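Local coordinates for amidohydrolase (Xanthomonas campestris pv. campestris, PDB 4DZH), which probably deaminates adenosine-type nucleosides such as 5'-methylthioadenosine, as a zinc-dependent member of the amidohydrolase superfamily, at residues 64-69 against 381-386; 124-129 against 424-429; 198-203 against 223-228; 311-316 against 328-333. All blocks are in the same frame, centred on the assembly; numbering follows the deposited sequence.

Contact 1: 64-69 against 381-386; sequences VSRPDA and LVCVDL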
loop_
_atom_site.group_PDB
_atom_site.type_symbol
_atom_site.label_atom_id
_atom_site.label_comp_id
_atom_site.label_asym_id
_atom_site.label_seq_id
_atom_site.Cartn_x
_atom_site.Cartn_y
_atom_site.Cartn_z
ATOM N N VAL A 64 21.235 -13.092 18.408
ATOM C CA VAL A 64 20.867 -12.663 17.051
ATOM C C VAL A 64 21.181 -11.187 16.917
ATOM O O VAL A 64 20.658 -10.359 17.665
ATOM C CB VAL A 64 19.358 -12.913 16.798
ATOM C CG1 VAL A 64 18.914 -12.318 15.444
ATOM C CG2 VAL A 64 19.060 -14.391 16.884
ATOM N N SER A 65 22.052 -10.833 15.975
ATOM C CA SER A 65 22.433 -9.449 15.865
ATOM C C SER A 65 21.933 -8.897 14.541
ATOM O O SER A 65 22.273 -9.425 13.475
ATOM C CB SER A 65 23.945 -9.285 15.946
ATOM O OG SER A 65 24.508 -9.536 14.688
ATOM N N ARG A 66 21.171 -7.814 14.627
ATOM C CA ARG A 66 20.589 -7.188 13.436
ATOM C C ARG A 66 20.829 -5.703 13.579
ATOM O O ARG A 66 19.930 -4.950 13.929
ATOM C CB ARG A 66 19.090 -7.480 13.391
ATOM C CG ARG A 66 18.755 -8.929 13.197
ATOM C CD ARG A 66 19.159 -9.466 11.823
ATOM N NE ARG A 66 18.737 -10.865 11.676
ATOM C CZ ARG A 66 19.500 -11.936 11.913
ATOM N NH1 ARG A 66 20.776 -11.815 12.324
ATOM N NH2 ARG A 66 19.007 -13.161 11.737
ATOM N N PRO A 67 22.076 -5.265 13.370
ATOM C CA PRO A 67 22.400 -3.864 13.672
ATOM C C PRO A 67 21.722 -2.839 12.760
ATOM O O PRO A 67 21.699 -1.653 13.113
ATOM C CB PRO A 67 23.913 -3.829 13.502
ATOM C CG PRO A 67 24.206 -4.964 12.580
ATOM C CD PRO A 67 23.243 -6.027 12.891
ATOM N N ASP A 68 21.157 -3.284 11.639
ATOM C CA ASP A 68 20.525 -2.374 10.665
ATOM C C ASP A 68 19.005 -2.375 10.807
ATOM O O ASP A 68 18.292 -1.674 10.054
ATOM C CB ASP A 68 20.890 -2.764 9.224
ATOM C CG ASP A 68 22.371 -2.538 8.900
ATOM O OD1 ASP A 68 22.954 -1.531 9.375
ATOM O OD2 ASP A 68 22.944 -3.366 8.152
ATOM N N ALA A 69 18.503 -3.139 11.768
ATOM C CA ALA A 69 17.059 -3.430 11.795
ATOM C C ALA A 69 16.390 -2.696 12.931
ATOM O O ALA A 69 17.044 -2.407 13.949
ATOM C CB ALA A 69 16.808 -4.941 11.965
ATOM N N LEU A 381 7.995 -10.938 18.351
ATOM C CA LEU A 381 8.898 -9.863 17.933
ATOM C C LEU A 381 9.195 -9.966 16.452
ATOM O O LEU A 381 9.217 -11.085 15.902
ATOM C CB LEU A 381 10.217 -9.972 18.686
ATOM C CG LEU A 381 10.065 -9.943 20.207
ATOM C CD1 LEU A 381 11.358 -10.321 20.887
ATOM C CD2 LEU A 381 9.627 -8.563 20.616
ATOM N N VAL A 382 9.467 -8.810 15.870
ATOM C CA VAL A 382 9.783 -8.709 14.438
ATOM C C VAL A 382 10.978 -7.771 14.220
ATOM O O VAL A 382 11.024 -6.662 14.782
ATOM C CB VAL A 382 8.540 -8.191 13.678
ATOM C CG1 VAL A 382 8.921 -7.952 12.181
ATOM C CG2 VAL A 382 7.431 -9.220 13.763
ATOM N N CYS A 383 11.900 -8.212 13.357
ATOM C CA CYS A 383 13.017 -7.380 12.875
ATOM C C CYS A 383 12.638 -6.885 11.485
ATOM O O CYS A 383 12.326 -7.704 10.621
ATOM C CB CYS A 383 14.307 -8.195 12.771
ATOM S SG CYS A 383 15.135 -8.359 14.379
ATOM N N VAL A 384 12.694 -5.576 11.305
ATOM C CA VAL A 384 12.441 -4.956 9.985
ATOM C C VAL A 384 13.778 -4.373 9.541
ATOM O O VAL A 384 14.278 -3.465 10.202
ATOM C CB VAL A 384 11.368 -3.835 10.093
ATOM C CG1 VAL A 384 11.030 -3.320 8.694
ATOM C CG2 VAL A 384 10.117 -4.396 10.698
ATOM N N ASP A 385 14.320 -4.863 8.420
ATOM C CA ASP A 385 15.545 -4.268 7.842
ATOM C C ASP A 385 15.244 -2.844 7.431
ATOM O O ASP A 385 14.321 -2.645 6.647
ATOM C CB ASP A 385 15.977 -5.065 6.622
ATOM C CG ASP A 385 17.187 -4.461 5.939
ATOM O OD1 ASP A 385 18.067 -3.935 6.663
ATOM O OD2 ASP A 385 17.226 -4.486 4.686
ATOM N N LEU A 386 15.955 -1.850 7.960
ATOM C CA LEU A 386 15.771 -0.443 7.582
ATOM C C LEU A 386 16.945 0.087 6.704
ATOM O O LEU A 386 16.946 1.261 6.274
ATOM C CB LEU A 386 15.475 0.456 8.767
ATOM C CG LEU A 386 14.136 0.196 9.457
ATOM C CD1 LEU A 386 14.033 1.157 10.632
ATOM C CD2 LEU A 386 12.927 0.375 8.502
#
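Arg66 reaches the strand 381-385 with the near half of its side chain. Its CB lies 4.2 Å from Cys383 SG and its CG, set beside the backbone N by a chi1 of -66°, comes closer, at 3.9 Å from the same Cys383 SG. The chain bends at chi2 and turns back along its own strand: the guanidinium lays one face over Val64 CG1, Arg66 NH1 donates to Ser65 O at 3.0 Å, and NE forms a salt bridge with Asp412 on the next strand, 410-415. The thiol thus rests against the aliphatic part of an arginine whose polar end is held elsewhere. At the end of a type I turn from Arg66, Ala69 pairs with Asp385 in an antiparallel non-hydrogen-bonded pair, their CA atoms 4.3 Å apart. Ala69 CB packs on Cys383 CB, and Ala69 CA makes a CA-H...O contact of 3.2 Å with Val384 O. The one hydrogen bond across runs from Leu386 N to Asp68 O, 3.1 Å, with the donor tilted 31° from the carbonyl plane. Asp385 OD1 comes near Asp68 CB but bonds to Ser387 OG. The chain here turns its corner from the four-stranded sheet of 63-66 into strand 69-80, which 381-385 flanks antiparallel; this is the junction between the small beta domain and the barrel of an ATZ/TRZ-type amidohydrolase.

Contact 2: 124-129 against 424-429; sequences AIAEML and RELIDM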
loop_
_atom_site.group_PDB
_atom_site.type_symbol
_atom_site.label_atom_id
_atom_site.label_comp_id
_atom_site.label_asym_id
_atom_site.label_seq_id
_atom_site.Cartn_x
_atom_site.Cartn_y
_atom_site.Cartn_z
ATOM N N ALA A 124 -2.247 -18.587 4.727
ATOM C CA ALA A 124 -2.262 -17.299 5.406
ATOM C C ALA A 124 -1.146 -17.157 6.444
ATOM O O ALA A 124 -0.498 -16.092 6.545
ATOM C CB ALA A 124 -3.621 -17.057 6.058
ATOM N N ILE A 125 -0.883 -18.241 7.188
ATOM C CA ILE A 125 0.161 -18.198 8.200
ATOM C C ILE A 125 1.523 -17.879 7.547
ATOM O O ILE A 125 2.268 -17.012 8.010
ATOM C CB ILE A 125 0.211 -19.519 8.976
ATOM C CG1 ILE A 125 -1.008 -19.660 9.882
ATOM C CG2 ILE A 125 1.557 -19.625 9.742
ATOM C CD1 ILE A 125 -1.149 -21.074 10.468
ATOM N N ALA A 126 1.820 -18.508 6.406
ATOM C CA ALA A 126 3.055 -18.175 5.685
ATOM C C ALA A 126 3.079 -16.684 5.263
ATOM O O ALA A 126 4.092 -15.991 5.429
ATOM C CB ALA A 126 3.207 -19.114 4.477
ATOM N N GLU A 127 1.975 -16.209 4.678
ATOM C CA GLU A 127 1.917 -14.824 4.241
ATOM C C GLU A 127 2.042 -13.845 5.407
ATOM O O GLU A 127 2.740 -12.809 5.305
ATOM C CB GLU A 127 0.630 -14.548 3.444
ATOM C CG GLU A 127 0.575 -13.081 2.977
ATOM C CD GLU A 127 -0.584 -12.765 2.073
ATOM O OE1 GLU A 127 -1.325 -13.670 1.666
ATOM O OE2 GLU A 127 -0.733 -11.553 1.787
ATOM N N MET A 128 1.424 -14.210 6.535
ATOM C CA MET A 128 1.434 -13.332 7.705
ATOM C C MET A 128 2.824 -13.261 8.283
ATOM O O MET A 128 3.331 -12.183 8.497
ATOM C CB MET A 128 0.420 -13.764 8.748
ATOM C CG MET A 128 -0.998 -13.508 8.262
ATOM S SD MET A 128 -2.225 -13.834 9.558
ATOM C CE MET A 128 -1.995 -15.624 9.792
ATOM N N LEU A 129 3.471 -14.413 8.435
ATOM C CA LEU A 129 4.833 -14.430 9.013
ATOM C C LEU A 129 5.822 -13.650 8.142
ATOM O O LEU A 129 6.622 -12.865 8.635
ATOM C CB LEU A 129 5.364 -15.852 9.222
ATOM C CG LEU A 129 4.605 -16.636 10.285
ATOM C CD1 LEU A 129 4.949 -18.125 10.253
ATOM C CD2 LEU A 129 4.891 -16.020 11.674
ATOM N N ARG A 424 14.317 -14.266 6.260
ATOM C CA ARG A 424 13.257 -14.432 5.260
ATOM C C ARG A 424 12.880 -15.871 4.975
ATOM O O ARG A 424 12.028 -16.114 4.110
ATOM C CB ARG A 424 13.634 -13.752 3.939
ATOM C CG ARG A 424 13.915 -12.273 4.053
ATOM C CD ARG A 424 12.631 -11.428 4.085
ATOM N NE ARG A 424 11.687 -11.644 2.985
ATOM C CZ ARG A 424 10.371 -11.503 3.145
ATOM N NH1 ARG A 424 9.897 -11.139 4.340
ATOM N NH2 ARG A 424 9.537 -11.714 2.126
ATOM N N GLU A 425 13.513 -16.824 5.663
ATOM C CA GLU A 425 13.176 -18.236 5.452
ATOM C C GLU A 425 12.128 -18.697 6.469
ATOM O O GLU A 425 12.340 -18.547 7.676
ATOM C CB GLU A 425 14.430 -19.145 5.482
ATOM C CG GLU A 425 14.104 -20.612 5.069
ATOM C CD GLU A 425 15.326 -21.545 5.011
ATOM O OE1 GLU A 425 16.457 -21.056 5.241
ATOM O OE2 GLU A 425 15.141 -22.764 4.740
ATOM N N LEU A 426 11.050 -19.334 6.007
ATOM C CA LEU A 426 10.038 -19.889 6.903
ATOM C C LEU A 426 10.487 -21.232 7.476
ATOM O O LEU A 426 10.874 -22.125 6.733
ATOM C CB LEU A 426 8.719 -20.086 6.164
ATOM C CG LEU A 426 7.849 -18.844 5.946
ATOM C CD1 LEU A 426 6.740 -19.273 5.043
ATOM C CD2 LEU A 426 7.324 -18.368 7.321
ATOM N N ILE A 427 10.387 -21.376 8.790
ATOM C CA ILE A 427 10.748 -22.606 9.498
ATOM C C ILE A 427 9.606 -23.593 9.519
ATOM O O ILE A 427 8.452 -23.253 9.838
ATOM C CB ILE A 427 11.147 -22.265 10.938
ATOM C CG1 ILE A 427 12.309 -21.260 10.948
ATOM C CG2 ILE A 427 11.564 -23.522 11.700
ATOM C CD1 ILE A 427 13.482 -21.641 10.020
ATOM N N ASP A 428 9.917 -24.818 9.173
ATOM C CA ASP A 428 8.918 -25.873 9.119
ATOM C C ASP A 428 7.763 -25.551 8.181
ATOM O O ASP A 428 6.651 -26.082 8.380
ATOM C CB ASP A 428 8.371 -26.203 10.522
ATOM C CG ASP A 428 9.442 -26.771 11.465
ATOM O OD1 ASP A 428 10.415 -27.433 10.990
ATOM O OD2 ASP A 428 9.295 -26.570 12.694
ATOM N N MET A 429 7.992 -24.673 7.184
ATOM C CA MET A 429 7.027 -24.512 6.128
ATOM C C MET A 429 7.803 -24.618 4.833
ATOM O O MET A 429 8.959 -24.230 4.761
ATOM C CB MET A 429 6.275 -23.162 6.224
ATOM C CG MET A 429 5.737 -22.887 7.628
ATOM S SD MET A 429 4.512 -21.567 7.610
ATOM C CE MET A 429 3.091 -22.369 6.930
#
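Leu426 and Met429 reach from the 424-429 segment onto one side of the helix 114-130, where they meet Ile125, Ala126 and Leu129. Leu426 points toward the helix, and its two methyls divide the work: CD1 sits 3.6 Å from Ala126 CB, while CD2 lies 3.7 Å from Leu129 CB and nearly as close to Leu129 CD1. A chi1 of -79° and an extended chi2 of 172° place the two methyls over Ala126 and Leu129, so that the fork straddles the step between these positions, about one helical turn. Met429 takes a longer path. Its CG stands beside the backbone N, the chain stays extended at chi2 and then folds at chi3 (75°), which brings the terminal methyl round to Ala126: Met429 CE is 4.1 Å from Ala126 CB. The sulfur touches the adjacent residue, with Met429 SD 4.1 Å from Ile125 CG2, and the two side chains cross at about a right angle. This joins an outer helix of the TIM barrel to the beta domain, because strand 425-426 follows 418-422 in an antiparallel pairing at the far edge of a sheet that also contains barrel strands. The interface is apolar throughout. Of the branches of Ile125, CG2 is the one that touches the methionine, while its side chain also packs on Val149 and Tyr150 of helix 143-152. Ala126 in addition touches Leu389 of the second subunit, and Leu129 rests on Lys420 in strand 418-422.

Contact 3: 198-203 against 223-228; sequences FAPHAP and MPVHLH. With ZN (zinc ion), chain E.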
loop_
_atom_site.group_PDB
_atom_site.type_symbol
_atom_site.label_atom_id
_atom_site.label_comp_id
_atom_site.label_asym_id
_atom_site.label_seq_id
_atom_site.Cartn_x
_atom_site.Cartn_y
_atom_site.Cartn_z
ATOM N N PHE A 198 -16.732 -15.722 20.652
ATOM C CA PHE A 198 -17.912 -15.880 19.835
ATOM C C PHE A 198 -17.817 -14.947 18.651
ATOM O O PHE A 198 -17.382 -13.803 18.792
ATOM C CB PHE A 198 -19.147 -15.551 20.643
ATOM C CG PHE A 198 -19.597 -16.688 21.540
ATOM C CD1 PHE A 198 -20.322 -17.763 21.011
ATOM C CD2 PHE A 198 -19.271 -16.701 22.897
ATOM C CE1 PHE A 198 -20.725 -18.818 21.828
ATOM C CE2 PHE A 198 -19.669 -17.750 23.721
ATOM C CZ PHE A 198 -20.402 -18.809 23.203
ATOM N N ALA A 199 -18.246 -15.425 17.487
ATOM C CA ALA A 199 -18.254 -14.615 16.284
ATOM C C ALA A 199 -19.635 -14.618 15.627
ATOM O O ALA A 199 -19.816 -15.191 14.539
ATOM C CB ALA A 199 -17.185 -15.103 15.294
ATOM N N PRO A 200 -20.609 -13.964 16.262
ATOM C CA PRO A 200 -21.848 -13.792 15.499
ATOM C C PRO A 200 -21.554 -13.019 14.199
ATOM O O PRO A 200 -20.747 -12.069 14.172
ATOM C CB PRO A 200 -22.726 -12.986 16.451
ATOM C CG PRO A 200 -21.745 -12.179 17.298
ATOM C CD PRO A 200 -20.580 -13.178 17.498
ATOM N N HIS A 201 -22.148 -13.462 13.099
ATOM C CA HIS A 201 -21.700 -12.980 11.802
ATOM C C HIS A 201 -21.941 -11.474 11.580
ATOM O O HIS A 201 -21.003 -10.718 11.283
ATOM C CB HIS A 201 -22.276 -13.811 10.655
ATOM C CG HIS A 201 -22.013 -13.211 9.312
ATOM N ND1 HIS A 201 -22.976 -12.539 8.583
ATOM C CD2 HIS A 201 -20.865 -13.119 8.598
ATOM C CE1 HIS A 201 -22.435 -12.075 7.469
ATOM N NE2 HIS A 201 -21.158 -12.426 7.448
ATOM N N ALA A 202 -23.189 -11.041 11.703
ATOM C CA ALA A 202 -23.557 -9.649 11.450
ATOM C C ALA A 202 -24.949 -9.418 12.075
ATOM O O ALA A 202 -25.678 -10.387 12.370
ATOM C CB ALA A 202 -23.620 -9.383 9.953
ATOM N N PRO A 203 -25.318 -8.151 12.306
ATOM C CA PRO A 203 -26.643 -7.912 12.918
ATOM C C PRO A 203 -27.781 -8.449 12.047
ATOM O O PRO A 203 -28.839 -8.832 12.607
ATOM C CB PRO A 203 -26.695 -6.384 13.019
ATOM C CG PRO A 203 -25.227 -5.982 13.152
ATOM C CD PRO A 203 -24.526 -6.913 12.189
ATOM N N MET A 223 -15.571 -15.102 27.276
ATOM C CA MET A 223 -15.115 -14.978 25.888
ATOM C C MET A 223 -15.458 -13.590 25.294
ATOM O O MET A 223 -16.486 -12.995 25.591
ATOM C CB MET A 223 -15.717 -16.104 25.017
ATOM C CG MET A 223 -15.218 -17.519 25.299
ATOM S SD MET A 223 -16.434 -18.714 24.710
ATOM C CE MET A 223 -16.083 -18.595 22.946
ATOM N N PRO A 224 -14.591 -13.053 24.423
ATOM C CA PRO A 224 -14.963 -11.843 23.682
ATOM C C PRO A 224 -16.042 -12.129 22.627
ATOM O O PRO A 224 -16.309 -13.310 22.353
ATOM C CB PRO A 224 -13.645 -11.451 22.992
ATOM C CG PRO A 224 -12.586 -12.106 23.803
ATOM C CD PRO A 224 -13.172 -13.398 24.243
ATOM N N VAL A 225 -16.661 -11.076 22.088
ATOM C CA VAL A 225 -17.670 -11.180 21.033
ATOM C C VAL A 225 -17.164 -10.424 19.799
ATOM O O VAL A 225 -17.005 -9.231 19.844
ATOM C CB VAL A 225 -19.025 -10.595 21.529
ATOM C CG1 VAL A 225 -20.061 -10.643 20.434
ATOM C CG2 VAL A 225 -19.494 -11.355 22.776
ATOM N N HIS A 226 -16.920 -11.134 18.690
ATOM C CA HIS A 226 -16.289 -10.559 17.480
ATOM C C HIS A 226 -17.361 -10.372 16.398
ATOM O O HIS A 226 -17.835 -11.366 15.841
ATOM C CB HIS A 226 -15.261 -11.597 17.005
ATOM C CG HIS A 226 -14.462 -11.208 15.789
ATOM N ND1 HIS A 226 -13.452 -12.025 15.288
ATOM C CD2 HIS A 226 -14.523 -10.146 14.954
ATOM C CE1 HIS A 226 -12.923 -11.462 14.219
ATOM N NE2 HIS A 226 -13.553 -10.319 13.989
ATOM N N LEU A 227 -17.733 -9.123 16.093
ATOM C CA LEU A 227 -18.937 -8.851 15.300
ATOM C C LEU A 227 -18.734 -7.799 14.213
ATOM O O LEU A 227 -18.394 -6.639 14.510
ATOM C CB LEU A 227 -20.048 -8.385 16.230
ATOM C CG LEU A 227 -21.369 -7.909 15.639
ATOM C CD1 LEU A 227 -22.077 -9.083 15.036
ATOM C CD2 LEU A 227 -22.260 -7.283 16.755
ATOM N N HIS A 228 -18.977 -8.163 12.955
ATOM C CA HIS A 228 -19.103 -7.132 11.913
ATOM C C HIS A 228 -20.221 -6.161 12.269
ATOM O O HIS A 228 -21.384 -6.589 12.368
ATOM C CB HIS A 228 -19.423 -7.729 10.541
ATOM C CG HIS A 228 -18.410 -8.702 10.017
ATOM N ND1 HIS A 228 -18.699 -10.039 9.880
ATOM C CD2 HIS A 228 -17.175 -8.524 9.480
ATOM C CE1 HIS A 228 -17.671 -10.654 9.322
ATOM N NE2 HIS A 228 -16.730 -9.763 9.069
HETATM ZN ZN ZN E . -14.972 -9.670 7.801
HETATM O O HOH W 1 -18.383 -11.249 12.979
HETATM O O HOH W 2 -15.904 -8.299 6.640
#
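His228 binds the zinc ion of chain E through NE2 at 2.2 Å, and the other nitrogen of its ring grips the neighbouring segment: His228 ND1 donates to His201 O over 2.8 Å, with the carbonyl oxygen close to the imidazole plane (9° out of it). Held at both nitrogens, the ring has its rotation fixed. Its edge also faces the His201 ring in an offset edge-to-face pair, planes at 68°; the His201 ND1 bonds to Thr205. His79, His81 and Asp316 share the metal, and His226 NE2 bonds to ND1 of His79, a second-shell link. Behind this shell, strands 198-200 and 225-228 run parallel, successive strands of the TIM barrel joined through helix 208-221 in a beta-alpha-beta crossover. His226 N donates to Phe198 O at 2.7 Å and Phe198 N to Pro224 O at 3.0 Å. Water 1 lies within hydrogen-bonding distance of Pro200 O and accepts from His228 N. Leu227 CD1 lies 3.8 Å from Pro200 CG, which also packs on Val225 CG1. At the far end Met223, bent at chi3 (76°), sets its CE over one face of the Phe198 ring, 4.0 Å from the centroid, with SD oblique to it, a Met-aromatic contact.

Contact 4: 311-316 against 328-333; sequences LAIGTD and SENRTA. With ZN (zinc ion), chain E; ZN (zinc ion), chain F.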
loop_
_atom_site.group_PDB
_atom_site.type_symbol
_atom_site.label_atom_id
_atom_site.label_comp_id
_atom_site.label_asym_id
_atom_site.label_seq_id
_atom_site.Cartn_x
_atom_site.Cartn_y
_atom_site.Cartn_z
ATOM N N LEU A 311 -8.564 1.252 19.426
ATOM C CA LEU A 311 -8.614 1.050 17.968
ATOM C C LEU A 311 -7.566 0.025 17.540
ATOM O O LEU A 311 -6.392 0.120 17.916
ATOM C CB LEU A 311 -8.373 2.360 17.217
ATOM C CG LEU A 311 -8.605 2.440 15.699
ATOM C CD1 LEU A 311 -10.081 2.297 15.356
ATOM C CD2 LEU A 311 -8.061 3.687 15.099
ATOM N N ALA A 312 -8.020 -0.962 16.762
ATOM C CA ALA A 312 -7.124 -1.941 16.134
ATOM C C ALA A 312 -7.264 -1.905 14.623
ATOM O O ALA A 312 -8.136 -1.231 14.058
ATOM C CB ALA A 312 -7.475 -3.323 16.672
ATOM N N ILE A 313 -6.381 -2.657 13.936
ATOM C CA ILE A 313 -6.330 -2.658 12.488
ATOM C C ILE A 313 -6.374 -4.111 12.020
ATOM O O ILE A 313 -5.760 -4.989 12.630
ATOM C CB ILE A 313 -5.039 -1.945 11.992
ATOM C CG1 ILE A 313 -5.098 -0.457 12.347
ATOM C CG2 ILE A 313 -4.856 -2.111 10.450
ATOM C CD1 ILE A 313 -3.815 0.316 12.082
ATOM N N GLY A 314 -7.162 -4.349 10.981
ATOM C CA GLY A 314 -7.257 -5.679 10.394
ATOM C C GLY A 314 -7.331 -5.576 8.863
ATOM O O GLY A 314 -7.612 -4.506 8.278
ATOM N N THR A 315 -7.131 -6.689 8.179
ATOM C CA THR A 315 -7.081 -6.698 6.717
ATOM C C THR A 315 -8.404 -7.178 6.074
ATOM O O THR A 315 -8.611 -6.920 4.879
ATOM C CB THR A 315 -5.907 -7.572 6.148
ATOM O OG1 THR A 315 -6.044 -8.919 6.642
ATOM C CG2 THR A 315 -4.509 -6.996 6.540
ATOM N N ASP A 316 -9.233 -7.924 6.821
ATOM C CA ASP A 316 -10.362 -8.669 6.250
ATOM C C ASP A 316 -9.771 -9.747 5.357
ATOM O O ASP A 316 -8.571 -10.077 5.495
ATOM C CB ASP A 316 -11.342 -7.712 5.494
ATOM C CG ASP A 316 -12.819 -8.152 5.551
ATOM O OD1 ASP A 316 -13.267 -9.053 6.301
ATOM O OD2 ASP A 316 -13.550 -7.439 4.823
ATOM N N SER A 328 1.016 -2.330 4.712
ATOM C CA SER A 328 0.136 -1.563 3.848
ATOM C C SER A 328 -1.121 -1.115 4.545
ATOM O O SER A 328 -1.511 0.037 4.397
ATOM C CB SER A 328 -0.247 -2.361 2.614
ATOM O OG SER A 328 -1.070 -1.581 1.738
ATOM N N GLU A 329 -1.769 -2.033 5.260
ATOM C CA GLU A 329 -3.006 -1.688 5.956
ATOM C C GLU A 329 -2.782 -0.490 6.916
ATOM O O GLU A 329 -3.640 0.442 7.000
ATOM C CB GLU A 329 -3.522 -2.897 6.734
ATOM C CG GLU A 329 -5.029 -2.752 6.940
ATOM C CD GLU A 329 -5.822 -3.038 5.713
ATOM O OE1 GLU A 329 -6.965 -2.493 5.618
ATOM O OE2 GLU A 329 -5.373 -3.810 4.845
ATOM N N ASN A 330 -1.641 -0.501 7.615
ATOM C CA ASN A 330 -1.301 0.568 8.547
ATOM C C ASN A 330 -1.135 1.865 7.815
ATOM O O ASN A 330 -1.661 2.907 8.244
ATOM C CB ASN A 330 0.013 0.294 9.289
ATOM C CG ASN A 330 -0.063 -0.900 10.249
ATOM O OD1 ASN A 330 -1.138 -1.349 10.650
ATOM N ND2 ASN A 330 1.112 -1.375 10.666
ATOM N N ARG A 331 -0.365 1.855 6.708
ATOM C CA ARG A 331 -0.197 3.074 5.918
ATOM C C ARG A 331 -1.551 3.596 5.405
ATOM O O ARG A 331 -1.820 4.796 5.494
ATOM C CB ARG A 331 0.741 2.840 4.746
ATOM C CG ARG A 331 0.930 4.108 3.911
ATOM C CD ARG A 331 0.544 3.934 2.413
ATOM N NE ARG A 331 1.356 2.835 1.900
ATOM C CZ ARG A 331 0.864 1.638 1.562
ATOM N NH1 ARG A 331 1.696 0.668 1.213
ATOM N NH2 ARG A 331 -0.458 1.373 1.582
ATOM N N THR A 332 -2.400 2.695 4.903
ATOM C CA THR A 332 -3.705 3.132 4.389
ATOM C C THR A 332 -4.535 3.752 5.525
ATOM O O THR A 332 -5.159 4.828 5.335
ATOM C CB THR A 332 -4.433 1.950 3.770
ATOM O OG1 THR A 332 -3.631 1.419 2.688
ATOM C CG2 THR A 332 -5.752 2.415 3.183
ATOM N N ALA A 333 -4.511 3.107 6.691
ATOM C CA ALA A 333 -5.240 3.621 7.880
ATOM C C ALA A 333 -4.718 5.018 8.199
ATOM O O ALA A 333 -5.497 5.949 8.427
ATOM C CB ALA A 333 -5.078 2.702 9.091
HETATM ZN ZN ZN E . -14.972 -9.670 7.801
HETATM ZN ZN ZN F . -15.305 -8.307 4.882
HETATM O O HOH W 3 -9.013 -4.052 5.090
HETATM O O HOH W 2 -15.904 -8.299 6.640
HETATM O O HOH W 4 -16.874 -7.141 4.021
#
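Ile313 leans from the end of its strand onto helix 326-341. Its CG1 branch, beside the backbone N and extended beyond (chi2 172°), takes CD1 to 4.0 Å from Ala333 CB. The Ile313 and Glu329 side chains slide past each other in opposite directions, with Ile313 CG2 3.6 Å from Glu329 CG. Two methyls pack instead against polar oxygens, without hydrogen bonding: Ile313 CD1 lies 3.5 Å from Asn330 OD1, and Thr315 CG2 touches Glu329 OE2. Strand and following helix belong to the last beta-alpha step of the TIM barrel, and Gly314 to Asp316 form the run from the strand end into the metal centre. Between the two segments the polar link is a water. Water 3 donates to Glu329 OE1 at 2.6 Å and, weakly, to Thr315 O, while Glu329 OE1 also accepts from Glu289 N and OE2 from Asn321 ND2. A bend at chi2 (75°) turns this buried carboxylate to those partners, near the magnesium site that Glu289 and Asn321 share with Asp323. Thr315 OG1 donates to Asp316 O in the carbonyl plane and also bonds to Asn77. The metal bonds lie at the far end of 311-316, away from the helix: Asp316 OD1 bridges two zinc ions, at 2.4 Å from the zinc ion of chain E and 2.6 Å from that of chain F, and Asp316 OD2 binds the latter at 2.0 Å. Ser290 OG bonds to OD2.

Contacts 3 and 4 meet at the zinc centre: His228 of the former and Asp316 of the latter bind the same zinc ion, and water 2 spans it and the second zinc ion. Their centres lie 19 Å apart, nearest atoms about 4 Å. Contact 1 stands farther off, its centre 37 Å from that of contact 3, on the other side of the chain's centre, and contact 2 is 28 Å from contact 3, centre to centre. Contacts 1 and 2, centres 17 Å apart, both tie the beta domain to the barrel, and their segments alternate along the chain. Contacts 2 and 4 both touch the second subunit, so the dimer interface borders barrel helices.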